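Long-range contacts in putative sugar ABC transporter (Yersinia enterocolitica subsp. enterocolitica 8081, PDB 5ULB), which probably binds methylthioribose or a related sugar as the periplasmic substrate-binding component of an ABC transporter, here holding its selenium analogue: residues G78-Q83 with V268-V273; P87-L92 with F106-Q111; A102-D107 with G116-Q121. One frame throughout, in Å; residues are numbered along the deposited sequence.

Contact 1. Residues G78-Q83 with V268-V273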
ATOM      1  N   GLY A  78       7.246  19.181   6.898  1.00 11.07           N
ATOM      2  CA  GLY A  78       6.121  18.430   6.413  1.00 10.77           C
ATOM      3  C   GLY A  78       6.021  17.111   7.051  1.00 10.77           C
ATOM      4  O   GLY A  78       7.052  16.579   7.605  1.00 10.62           O
ATOM      5  N   ILE A  79       4.830  16.514   7.052  1.00  9.85           N
ATOM      6  CA  ILE A  79       4.533  15.217   7.620  1.00 10.07           C
ATOM      7  C   ILE A  79       3.728  14.410   6.624  1.00  9.74           C
ATOM      8  O   ILE A  79       2.809  14.962   5.994  1.00 11.64           O
ATOM      9  CB  ILE A  79       3.818  15.345   8.965  1.00 10.09           C
ATOM     10  CG1 ILE A  79       4.738  15.907  10.058  1.00 11.49           C
ATOM     11  CG2 ILE A  79       3.225  13.994   9.419  1.00 11.33           C
ATOM     12  CD1 ILE A  79       4.136  16.237  11.381  1.00 14.37           C
ATOM     13  N   ILE A  80       4.061  13.162   6.493  1.00  9.14           N
ATOM     14  CA  ILE A  80       3.252  12.169   5.766  1.00  9.67           C
ATOM     15  C   ILE A  80       2.802  11.140   6.739  1.00  9.46           C
ATOM     16  O   ILE A  80       3.634  10.549   7.437  1.00 10.26           O
ATOM     17  CB  ILE A  80       4.042  11.543   4.587  1.00  9.77           C
ATOM     18  CG1 ILE A  80       4.391  12.622   3.539  1.00 10.84           C
ATOM     19  CG2 ILE A  80       3.257  10.410   3.906  1.00 10.16           C
ATOM     20  CD1 ILE A  80       5.470  12.154   2.576  1.00 12.76           C
ATOM     21  N   LEU A  81       1.465  10.828   6.794  1.00  9.16           N
ATOM     22  CA  LEU A  81       0.947   9.723   7.554  1.00  9.20           C
ATOM     23  C   LEU A  81       0.493   8.616   6.664  1.00  8.80           C
ATOM     24  O   LEU A  81      -0.022   8.869   5.573  1.00 10.65           O
ATOM     25  CB  LEU A  81      -0.214  10.146   8.430  1.00 10.21           C
ATOM     26  CG  LEU A  81      -0.045  11.348   9.385  1.00 10.89           C
ATOM     27  CD1 LEU A  81      -1.238  11.531  10.251  1.00 13.39           C
ATOM     28  CD2 LEU A  81       1.257  11.147  10.179  1.00 12.25           C
ATOM     29  N   SER A  82       0.587   7.371   7.160  1.00  8.22           N
ATOM     30  CA  SER A  82       0.097   6.224   6.423  1.00  8.15           C
ATOM     31  C   SER A  82      -0.576   5.265   7.392  1.00  9.68           C
ATOM     32  O   SER A  82       0.011   4.926   8.439  1.00  9.75           O
ATOM     33  CB  SER A  82       1.262   5.594   5.691  1.00  9.42           C
ATOM     34  OG  SER A  82       0.935   4.530   4.827  1.00 11.49           O
ATOM     35  N   GLN A  83      -1.804   4.825   7.069  1.00  8.73           N
ATOM     36  CA  GLN A  83      -2.565   3.919   7.870  1.00  8.99           C
ATOM     37  C   GLN A  83      -2.944   4.439   9.249  1.00 10.93           C
ATOM     38  O   GLN A  83      -3.217   3.679  10.180  1.00 11.65           O
ATOM     39  CB  GLN A  83      -1.953   2.496   7.984  1.00 10.44           C
ATOM     40  CG  GLN A  83      -2.000   1.650   6.649  1.00 12.25           C
ATOM     41  CD  GLN A  83      -0.950   1.948   5.713  1.00 12.84           C
ATOM     42  OE1 GLN A  83       0.104   2.441   6.119  1.00 12.57           O
ATOM     43  NE2 GLN A  83      -1.170   1.706   4.429  1.00 17.91           N
ATOM     44  N   VAL A 268       4.626   9.960  -4.585  1.00  9.85           N
ATOM     45  CA  VAL A 268       3.613  10.969  -4.818  1.00  9.91           C
ATOM     46  C   VAL A 268       3.270  11.701  -3.556  1.00  9.66           C
ATOM     47  O   VAL A 268       2.988  12.925  -3.628  1.00 10.86           O
ATOM     48  CB  VAL A 268       2.448  10.297  -5.548  1.00 10.48           C
ATOM     49  CG1 VAL A 268       1.188  11.121  -5.450  1.00 14.98           C
ATOM     50  CG2 VAL A 268       2.833   9.968  -6.994  1.00 12.77           C
ATOM     51  N   ASN A 269       3.139  10.999  -2.433  1.00 10.01           N
ATOM     52  CA  ASN A 269       2.913  11.759  -1.183  1.00 10.17           C
ATOM     53  C   ASN A 269       4.012  12.758  -0.899  1.00  9.82           C
ATOM     54  O   ASN A 269       3.689  13.857  -0.430  1.00 11.47           O
ATOM     55  CB  ASN A 269       2.668  10.753  -0.025  1.00 11.88           C
ATOM     56  CG  ASN A 269       1.221  10.258  -0.002  1.00 10.46           C
ATOM     57  OD1 ASN A 269       0.381  10.926   0.658  1.00 12.96           O
ATOM     58  ND2 ASN A 269       0.862   9.194  -0.721  1.00 11.49           N
ATOM     59  N   LEU A 270       5.240  12.437  -1.180  1.00  9.54           N
ATOM     60  CA  LEU A 270       6.329  13.416  -1.037  1.00 10.42           C
ATOM     61  C   LEU A 270       6.116  14.578  -1.977  1.00 10.03           C
ATOM     62  O   LEU A 270       6.315  15.714  -1.597  1.00 11.25           O
ATOM     63  CB  LEU A 270       7.695  12.679  -1.176  1.00 11.80           C
ATOM     64  CG  LEU A 270       8.916  13.441  -0.745  1.00 13.72           C
ATOM     65  CD1 LEU A 270       9.363  14.490  -1.740  1.00 16.56           C
ATOM     66  CD2 LEU A 270       8.881  13.935   0.645  1.00 15.95           C
ATOM     67  N   ARG A 271       5.835  14.286  -3.264  1.00 10.12           N
ATOM     68  CA  ARG A 271       5.601  15.357  -4.244  1.00 10.18           C
ATOM     69  C   ARG A 271       4.529  16.330  -3.737  1.00 10.10           C
ATOM     70  O   ARG A 271       4.631  17.558  -3.879  1.00 11.01           O
ATOM     71  CB  ARG A 271       5.160  14.786  -5.603  1.00 10.67           C
ATOM     72  CG  ARG A 271       6.179  13.959  -6.283  1.00 12.84           C
ATOM     73  CD  ARG A 271       5.598  13.455  -7.615  1.00 14.11           C
ATOM     74  NE  ARG A 271       6.442  12.430  -8.204  1.00 17.93           N
ATOM     75  CZ  ARG A 271       6.116  11.712  -9.277  1.00 18.89           C
ATOM     76  NH1 ARG A 271       4.979  11.903  -9.877  1.00 17.92           N
ATOM     77  NH2 ARG A 271       6.936  10.825  -9.751  1.00 27.41           N
ATOM     78  N   LEU A 272       3.432  15.790  -3.188  1.00 10.16           N
ATOM     79  CA  LEU A 272       2.361  16.610  -2.647  1.00 10.30           C
ATOM     80  C   LEU A 272       2.815  17.537  -1.519  1.00 11.53           C
ATOM     81  O   LEU A 272       2.497  18.686  -1.512  1.00 12.04           O
ATOM     82  CB  LEU A 272       1.157  15.737  -2.227  1.00  9.30           C
ATOM     83  CG  LEU A 272       0.363  15.136  -3.404  1.00 11.00           C
ATOM     84  CD1 LEU A 272      -0.434  13.931  -2.927  1.00 12.53           C
ATOM     85  CD2 LEU A 272      -0.559  16.219  -3.932  1.00 12.67           C
ATOM     86  N   VAL A 273       3.591  16.951  -0.581  1.00 10.55           N
ATOM     87  CA  VAL A 273       4.144  17.809   0.482  1.00 11.22           C
ATOM     88  C   VAL A 273       5.094  18.838  -0.026  1.00 11.02           C
ATOM     89  O   VAL A 273       5.073  19.985   0.420  1.00 11.17           O
ATOM     90  CB  VAL A 273       4.744  16.912   1.565  1.00 12.46           C
ATOM     91  CG1 VAL A 273       5.508  17.719   2.583  1.00 15.97           C
ATOM     92  CG2 VAL A 273       3.688  16.151   2.263  1.00 12.77           C
TER
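Ile80, on strand 78-82, pushes its side chain into helix 262-278 between Asn269, Leu270 and Val273. CD1, CG2 and CG1 each meet a different part of the helix. CD1 rests on the backbone, 3.8 Å from Leu270 N; CG2 lies against Asn269 CB at 4.0 Å; CG1 meets Val273 CG2 at 3.8 Å. Because CG1 lies beside the backbone N (chi1 -64°), the ethyl branch and the CG2 methyl straddle this helical surface. Val273 closes the other end of the patch, its CG1 methyl set 3.9 Å from Gly78 CA, where the lack of a side chain lets helix and strand come near. The axes of 78-82 and 268-273 approach to 9.0 Å. No hydrogen bond joins the two segments.

Past Ile80 the packing opens: Ser82 and Gln83 do not touch 268-273, and Ser82 OG instead bonds Gln83 OE1 at 2.6 Å, from above the carbonyl plane. The amide of Asn269 turns to the neighbouring strands, bonding Ser104 and Thr120, while Gln83 NE2 makes a weak bond to the sugar. A helix running roughly antiparallel, at 148°, across a buried parallel strand, with the ligand at the strand's C-terminal end, is the alpha/beta layering of a periplasmic sugar-binding protein.

Contact 2. Residues P87-L92 with F106-Q111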
ATOM      1  N   PRO A  87      -9.903   6.488  16.268  1.00 19.43           N
ATOM      2  CA  PRO A  87     -10.628   7.790  16.287  1.00 20.21           C
ATOM      3  C   PRO A  87      -9.728   8.980  16.215  1.00 18.98           C
ATOM      4  O   PRO A  87     -10.226  10.127  16.100  1.00 23.65           O
ATOM      5  CB  PRO A  87     -11.250   7.791  17.700  1.00 26.62           C
ATOM      6  CG  PRO A  87     -10.286   7.054  18.519  1.00 24.65           C
ATOM      7  CD  PRO A  87      -9.785   5.902  17.632  1.00 23.45           C
ATOM      8  N   TYR A  88      -8.424   8.755  16.282  1.00 17.21           N
ATOM      9  CA  TYR A  88      -7.512   9.885  16.592  1.00 15.48           C
ATOM     10  C   TYR A  88      -6.979  10.703  15.368  1.00 16.41           C
ATOM     11  O   TYR A  88      -6.420  11.806  15.573  1.00 17.35           O
ATOM     12  CB  TYR A  88      -6.316   9.350  17.440  1.00 18.73           C
ATOM     13  CG  TYR A  88      -5.628   8.210  16.685  1.00 16.02           C
ATOM     14  CD1 TYR A  88      -4.744   8.485  15.691  1.00 15.56           C
ATOM     15  CD2 TYR A  88      -5.946   6.833  16.975  1.00 16.24           C
ATOM     16  CE1 TYR A  88      -4.105   7.476  14.980  1.00 15.22           C
ATOM     17  CE2 TYR A  88      -5.366   5.825  16.246  1.00 16.66           C
ATOM     18  CZ  TYR A  88      -4.408   6.141  15.221  1.00 14.06           C
ATOM     19  OH  TYR A  88      -3.877   5.137  14.476  1.00 16.30           O
ATOM     20  N   SER A  89      -7.040  10.114  14.175  1.00 15.52           N
ATOM     21  CA  SER A  89      -6.298  10.712  13.099  1.00 14.68           C
ATOM     22  C   SER A  89      -6.779  12.078  12.668  1.00 13.75           C
ATOM     23  O   SER A  89      -5.976  12.955  12.314  1.00 15.15           O
ATOM     24  CB  SER A  89      -6.145   9.792  11.857  1.00 14.48           C
ATOM     25  OG  SER A  89      -5.336   8.679  12.161  1.00 14.31           O
ATOM     26  N   THR A  90      -8.103  12.277  12.725  1.00 15.28           N
ATOM     27  CA  THR A  90      -8.586  13.594  12.317  1.00 13.61           C
ATOM     28  C   THR A  90      -8.034  14.711  13.189  1.00 16.23           C
ATOM     29  O   THR A  90      -7.648  15.747  12.657  1.00 16.90           O
ATOM     30  CB  THR A  90     -10.118  13.572  12.333  1.00 16.26           C
ATOM     31  OG1 THR A  90     -10.632  12.611  11.389  1.00 17.61           O
ATOM     32  CG2 THR A  90     -10.727  14.870  11.978  1.00 18.97           C
ATOM     33  N   GLU A  91      -8.120  14.609  14.527  1.00 19.01           N
ATOM     34  CA  GLU A  91      -7.680  15.676  15.403  1.00 20.55           C
ATOM     35  C   GLU A  91      -6.166  15.789  15.268  1.00 20.15           C
ATOM     36  O   GLU A  91      -5.623  16.876  15.357  1.00 19.60           O
ATOM     37  CB  GLU A  91      -8.099  15.403  16.858  1.00 27.26           C
ATOM     38  CG  GLU A  91      -9.553  15.819  17.039  1.00 37.59           C
ATOM     39  CD  GLU A  91      -9.680  17.351  17.036  1.00 50.92           C
ATOM     40  OE1 GLU A  91     -10.549  17.899  16.340  1.00 66.52           O
ATOM     41  OE2 GLU A  91      -8.849  17.998  17.702  1.00 82.59           O
ATOM     42  N   LEU A  92      -5.452  14.676  15.042  1.00 17.53           N
ATOM     43  CA  LEU A  92      -3.984  14.733  14.904  0.58 17.50           C
ATOM     44  C   LEU A  92      -3.598  15.591  13.705  1.00 14.50           C
ATOM     45  O   LEU A  92      -2.766  16.475  13.746  1.00 15.90           O
ATOM     46  CB  LEU A  92      -3.343  13.354  14.722  0.58 23.54           C
ATOM     47  CG  LEU A  92      -2.655  12.546  15.768  0.58 22.11           C
ATOM     48  CD1 LEU A  92      -2.034  11.333  15.113  0.58 21.02           C
ATOM     49  CD2 LEU A  92      -1.592  13.394  16.367  0.58 18.44           C
ATOM     50  N   PHE A 106      -1.975   8.966   3.543  1.00  9.46           N
ATOM     51  CA  PHE A 106      -2.270   7.791   2.719  1.00  7.92           C
ATOM     52  C   PHE A 106      -3.007   6.766   3.566  1.00  9.59           C
ATOM     53  O   PHE A 106      -2.567   6.462   4.685  1.00 10.28           O
ATOM     54  CB  PHE A 106      -1.016   7.193   2.150  1.00  9.86           C
ATOM     55  CG  PHE A 106      -1.250   5.924   1.367  1.00  9.84           C
ATOM     56  CD1 PHE A 106      -2.009   5.919   0.177  1.00  9.81           C
ATOM     57  CD2 PHE A 106      -0.801   4.752   1.828  1.00 10.80           C
ATOM     58  CE1 PHE A 106      -2.275   4.727  -0.441  1.00 10.43           C
ATOM     59  CE2 PHE A 106      -1.076   3.569   1.162  1.00 11.19           C
ATOM     60  CZ  PHE A 106      -1.874   3.514   0.059  1.00 11.22           C
ATOM     61  N   ASP A 107      -4.129   6.239   3.103  1.00 10.04           N
ATOM     62  CA  ASP A 107      -4.883   5.208   3.808  1.00  9.49           C
ATOM     63  C   ASP A 107      -5.151   5.571   5.253  1.00 11.24           C
ATOM     64  O   ASP A 107      -5.113   4.663   6.114  1.00 12.41           O
ATOM     65  CB  ASP A 107      -4.113   3.862   3.727  1.00 11.21           C
ATOM     66  CG  ASP A 107      -4.416   3.089   2.476  1.00 14.89           C
ATOM     67  OD1 ASP A 107      -5.294   3.480   1.663  1.00 16.23           O
ATOM     68  OD2 ASP A 107      -3.740   1.983   2.347  1.00 18.95           O
ATOM     69  N   THR A 108      -5.521   6.809   5.458  1.00 10.85           N
ATOM     70  CA  THR A 108      -5.724   7.344   6.795  1.00 10.49           C
ATOM     71  C   THR A 108      -7.157   7.790   6.972  1.00 12.09           C
ATOM     72  O   THR A 108      -7.761   8.332   6.056  1.00 16.08           O
ATOM     73  CB  THR A 108      -4.686   8.480   7.068  1.00 10.72           C
ATOM     74  OG1 THR A 108      -3.385   7.879   7.084  1.00 10.82           O
ATOM     75  CG2 THR A 108      -4.902   9.223   8.363  1.00 11.58           C
ATOM     76  N   ALA A 109      -7.722   7.535   8.144  1.00 11.92           N
ATOM     77  CA  ALA A 109      -9.093   7.885   8.420  1.00 13.05           C
ATOM     78  C   ALA A 109      -9.250   9.316   8.773  1.00 13.46           C
ATOM     79  O   ALA A 109      -8.763   9.756   9.822  1.00 17.20           O
ATOM     80  CB  ALA A 109      -9.580   6.997   9.568  1.00 15.33           C
ATOM     81  N   ILE A 110      -9.916  10.069   7.922  1.00 13.82           N
ATOM     82  CA  ILE A 110     -10.123  11.490   8.060  1.00 14.02           C
ATOM     83  C   ILE A 110     -11.630  11.820   7.914  1.00 17.35           C
ATOM     84  O   ILE A 110     -12.230  11.421   6.957  1.00 20.05           O
ATOM     85  CB  ILE A 110      -9.348  12.337   7.123  1.00 14.35           C
ATOM     86  CG1 ILE A 110      -7.815  12.036   7.246  1.00 14.63           C
ATOM     87  CG2 ILE A 110      -9.671  13.795   7.266  1.00 16.85           C
ATOM     88  CD1 ILE A 110      -7.197  12.566   8.509  1.00 16.50           C
ATOM     89  N   GLN A 111     -12.197  12.467   8.924  1.00 20.63           N
ATOM     90  CA  GLN A 111     -13.577  12.903   8.855  1.00 24.86           C
ATOM     91  C   GLN A 111     -13.643  14.370   8.444  1.00 22.25           C
ATOM     92  O   GLN A 111     -12.996  15.213   9.056  1.00 26.54           O
ATOM     93  CB  GLN A 111     -14.174  12.820  10.241  1.00 27.49           C
ATOM     94  CG  GLN A 111     -14.151  11.314  10.671  1.00 40.53           C
ATOM     95  CD  GLN A 111     -14.302  11.147  12.128  1.00 64.12           C
ATOM     96  OE1 GLN A 111     -15.373  11.430  12.700  1.00 89.75           O
ATOM     97  NE2 GLN A 111     -13.221  10.737  12.771  1.00 76.42           N
TER
HETATM   98  O   HOH W   1      -9.951   9.982  12.389  1.00 19.19           O
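Thr90, near the start of helix 89-98, and Gln111, in the loop after strand 102-106, make the direct hydrogen bond of this contact. Gln111 N gives its hydrogen to Thr90 OG1 over 2.9 Å and almost straight, at 168°. The hydroxyl faces the loop because OG1 sits beside the backbone N of Thr90 (chi1 -62°), which leaves the CG2 methyl 3.7 Å from Gln111 O. The two side chains cross at about a right angle.

Water provides the second polar link. It accepts from Thr90 OG1 at 2.9 Å and donates to Ala109 O at 2.8 Å, and Gln111 NE2 adds a weak bond to it. Thr90 OG1 therefore accepts the backbone N-H and donates a hydrogen bond to the water.

Van der Waals contacts fill in beside these bonds. Ser89 CB touches Ala109 O at 3.3 Å and, carbon to carbon, Thr108 CG2 at 3.8 Å, while the Ser89 hydroxyl is engaged by Arg85 O. Ile110 CD1 lies 4.0 Å from Ser89 O and packs beside the helix backbone.

Within the loop, Thr108 OG1 bonds Phe106 O and also takes the N-H of Gly84. Thr90 OG1, acceptor and donor at once, thus ties the helix start to an irregular loop; Phe106, which ends the strand, and Asp107, which begins the loop, are sugar-pocket residues.

Contact 3. Residues A102-D107 with G116-Q121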
ATOM      1  N   ALA A 102       3.108  21.278   6.528  1.00 12.67           N
ATOM      2  CA  ALA A 102       2.491  20.700   5.310  1.00 11.76           C
ATOM      3  C   ALA A 102       2.221  19.210   5.526  1.00 12.12           C
ATOM      4  O   ALA A 102       3.050  18.498   6.138  1.00 12.20           O
ATOM      5  CB  ALA A 102       3.441  20.865   4.119  1.00 12.59           C
ATOM      6  N   VAL A 103       1.059  18.700   4.978  1.00 10.69           N
ATOM      7  CA  VAL A 103       0.708  17.343   5.292  1.00 10.61           C
ATOM      8  C   VAL A 103      -0.033  16.671   4.134  1.00 10.68           C
ATOM      9  O   VAL A 103      -0.967  17.285   3.558  1.00 11.91           O
ATOM     10  CB  VAL A 103      -0.054  17.221   6.623  1.00 12.93           C
ATOM     11  CG1 VAL A 103      -1.242  18.194   6.685  1.00 13.59           C
ATOM     12  CG2 VAL A 103      -0.429  15.801   6.982  1.00 13.38           C
ATOM     13  N   SER A 104       0.346  15.426   3.860  1.00 10.60           N
ATOM     14  CA  SER A 104      -0.410  14.552   3.001  1.00  9.98           C
ATOM     15  C   SER A 104      -0.560  13.222   3.767  1.00 10.13           C
ATOM     16  O   SER A 104       0.360  12.819   4.500  1.00 11.96           O
ATOM     17  CB  SER A 104       0.289  14.331   1.661  1.00 11.92           C
ATOM     18  OG  SER A 104      -0.444  13.570   0.759  1.00 14.19           O
ATOM     19  N   VAL A 105      -1.686  12.499   3.559  1.00  9.28           N
ATOM     20  CA  VAL A 105      -1.906  11.288   4.194  1.00  9.50           C
ATOM     21  C   VAL A 105      -2.294  10.220   3.183  1.00 10.02           C
ATOM     22  O   VAL A 105      -2.811  10.506   2.111  1.00 11.78           O
ATOM     23  CB  VAL A 105      -2.895  11.336   5.354  1.00 11.00           C
ATOM     24  CG1 VAL A 105      -2.441  12.393   6.410  1.00 11.61           C
ATOM     25  CG2 VAL A 105      -4.314  11.607   4.897  1.00 12.91           C
ATOM     26  N   PHE A 106      -1.975   8.966   3.543  1.00  9.46           N
ATOM     27  CA  PHE A 106      -2.270   7.791   2.719  1.00  7.92           C
ATOM     28  C   PHE A 106      -3.007   6.766   3.566  1.00  9.59           C
ATOM     29  O   PHE A 106      -2.567   6.462   4.685  1.00 10.28           O
ATOM     30  CB  PHE A 106      -1.016   7.193   2.150  1.00  9.86           C
ATOM     31  CG  PHE A 106      -1.250   5.924   1.367  1.00  9.84           C
ATOM     32  CD1 PHE A 106      -2.009   5.919   0.177  1.00  9.81           C
ATOM     33  CD2 PHE A 106      -0.801   4.752   1.828  1.00 10.80           C
ATOM     34  CE1 PHE A 106      -2.275   4.727  -0.441  1.00 10.43           C
ATOM     35  CE2 PHE A 106      -1.076   3.569   1.162  1.00 11.19           C
ATOM     36  CZ  PHE A 106      -1.874   3.514   0.059  1.00 11.22           C
ATOM     37  N   ASP A 107      -4.129   6.239   3.103  1.00 10.04           N
ATOM     38  CA  ASP A 107      -4.883   5.208   3.808  1.00  9.49           C
ATOM     39  C   ASP A 107      -5.151   5.571   5.253  1.00 11.24           C
ATOM     40  O   ASP A 107      -5.113   4.663   6.114  1.00 12.41           O
ATOM     41  CB  ASP A 107      -4.113   3.862   3.727  1.00 11.21           C
ATOM     42  CG  ASP A 107      -4.416   3.089   2.476  1.00 14.89           C
ATOM     43  OD1 ASP A 107      -5.294   3.480   1.663  1.00 16.23           O
ATOM     44  OD2 ASP A 107      -3.740   1.983   2.347  1.00 18.95           O
ATOM     45  N   GLY A 116      -5.985  22.376   3.366  1.00 18.51           N
ATOM     46  CA  GLY A 116      -4.587  22.121   3.267  1.00 17.84           C
ATOM     47  C   GLY A 116      -4.121  20.723   3.223  1.00 13.27           C
ATOM     48  O   GLY A 116      -2.972  20.463   2.779  1.00 15.68           O
ATOM     49  N   LEU A 117      -5.013  19.792   3.576  1.00 13.43           N
ATOM     50  CA  LEU A 117      -4.698  18.354   3.549  1.00 13.48           C
ATOM     51  C   LEU A 117      -4.974  17.803   2.142  1.00 11.84           C
ATOM     52  O   LEU A 117      -5.978  18.151   1.544  1.00 15.84           O
ATOM     53  CB  LEU A 117      -5.598  17.660   4.584  1.00 12.93           C
ATOM     54  CG  LEU A 117      -5.386  16.156   4.644  1.00 14.36           C
ATOM     55  CD1 LEU A 117      -3.983  15.758   5.072  1.00 12.94           C
ATOM     56  CD2 LEU A 117      -6.418  15.570   5.568  1.00 14.48           C
ATOM     57  N   THR A 118      -4.083  16.920   1.689  1.00 11.04           N
ATOM     58  CA  THR A 118      -4.487  15.980   0.682  1.00 10.54           C
ATOM     59  C   THR A 118      -4.635  14.604   1.288  1.00 10.59           C
ATOM     60  O   THR A 118      -3.692  14.116   1.938  1.00 11.57           O
ATOM     61  CB  THR A 118      -3.492  15.915  -0.521  1.00 11.34           C
ATOM     62  OG1 THR A 118      -3.273  17.201  -1.054  1.00 12.64           O
ATOM     63  CG2 THR A 118      -3.937  14.944  -1.593  1.00 12.81           C
ATOM     64  N   VAL A 119      -5.757  13.894   0.995  1.00 10.54           N
ATOM     65  CA  VAL A 119      -5.945  12.537   1.362  0.57 10.10           C
ATOM     66  C   VAL A 119      -5.737  11.659   0.152  1.00 10.60           C
ATOM     67  O   VAL A 119      -6.298  11.926  -0.925  1.00 14.15           O
ATOM     68  CB  VAL A 119      -7.296  12.269   2.027  0.57 12.53           C
ATOM     69  CG1 VAL A 119      -7.490  13.122   3.287  0.57 14.47           C
ATOM     70  CG2 VAL A 119      -8.441  12.464   1.078  0.57 13.83           C
ATOM     71  N   THR A 120      -4.913  10.630   0.274  1.00 11.19           N
ATOM     72  CA  THR A 120      -4.634   9.756  -0.801  1.00 10.41           C
ATOM     73  C   THR A 120      -4.982   8.328  -0.462  1.00 10.44           C
ATOM     74  O   THR A 120      -4.964   7.929   0.708  1.00 10.54           O
ATOM     75  CB  THR A 120      -3.188   9.854  -1.310  1.00 10.92           C
ATOM     76  OG1 THR A 120      -2.253   9.208  -0.443  1.00 11.55           O
ATOM     77  CG2 THR A 120      -2.685  11.306  -1.557  1.00 12.17           C
ATOM     78  N   GLN A 121      -5.342   7.540  -1.493  1.00 10.23           N
ATOM     79  CA  GLN A 121      -5.740   6.161  -1.315  0.54  9.93           C
ATOM     80  C   GLN A 121      -5.656   5.451  -2.637  1.00  9.77           C
ATOM     81  O   GLN A 121      -5.585   6.091  -3.677  1.00 10.80           O
ATOM     82  CB  GLN A 121      -7.126   6.037  -0.722  0.54 12.70           C
ATOM     83  CG  GLN A 121      -8.195   6.861  -1.437  0.54 14.63           C
ATOM     84  CD  GLN A 121      -8.237   8.388  -1.116  0.54 16.78           C
ATOM     85  OE1 GLN A 121      -7.894   8.780  -0.010  0.54 26.23           O
ATOM     86  NE2 GLN A 121      -8.475   9.220  -2.115  0.54 26.14           N
TER
HETATM   87  O   HOH W   2      -0.740  21.064   4.254  1.00 16.33           O
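Two neighbouring parallel strands of the central sheet, 102-106 and 118-122, pair here in one alpha/beta lobe of the periplasmic binding protein fold; the axes of 102-106 and 118-121 come within 4.8 Å, at 23°. The backbone ladder starts with Val105 N to Thr118 O at 3.0 Å, continues with Thr120 N to Val105 O at 2.8 Å, and ends with Asp107 N to Thr120 O.

Val105 O is gripped twice by a single residue: Thr120 OG1 donates to it as well, at 2.9 Å, and the two donors arrive from opposite faces of the carbonyl plane. A chi1 of 76° places OG1 between the backbone N and carbonyl carbon of Thr120, within range of that oxygen.

Ser104, Phe106 and Thr120 share one face of the sheet; on the face of Val105 and Val119 the packing is aliphatic. Those two valines lie side by side, Val105 CG2 to Val119 CG1 at 3.9 Å in one of two conformers of Val119, and Leu117 CD1 reaches Val105 CG1 at 3.9 Å and both methyls of Val103. Val103 O is buried without a partner, while a water joins Val103 N to Gly116 O.

At the pocket end Asp107 OD1 pairs with Arg158 and OD2 approaches the bound sugar. Beside it, Thr120 OG1 meets the edge of the Phe106 ring in plane, 3.4 Å from CD1.

All three contacts lie in one lobe, with the C-terminal ends of strands 78-82 and 102-106 pointing to the sugar. Contacts 1 and 3 have centres 6 Å apart and use neighbouring strands, joined by Ile79 N to Ala102 O at 2.8 Å; Asn269 OD1 to Ser104 OG, also 2.8 Å, ties the helix of contact 1 to contact 3. Contacts 2 and 3 share Phe106 and Asp107, and Ile110 of the loop packs its CG1 on Val105 CG2 at 4.2 Å. Contact 2, about 14 Å between centres from contact 1, meets it where Gln83 N lies 3.0 Å from Phe106 O. There Gln83 and Asp107 line the pocket for both anomers, and Phe106 joins it for the beta form.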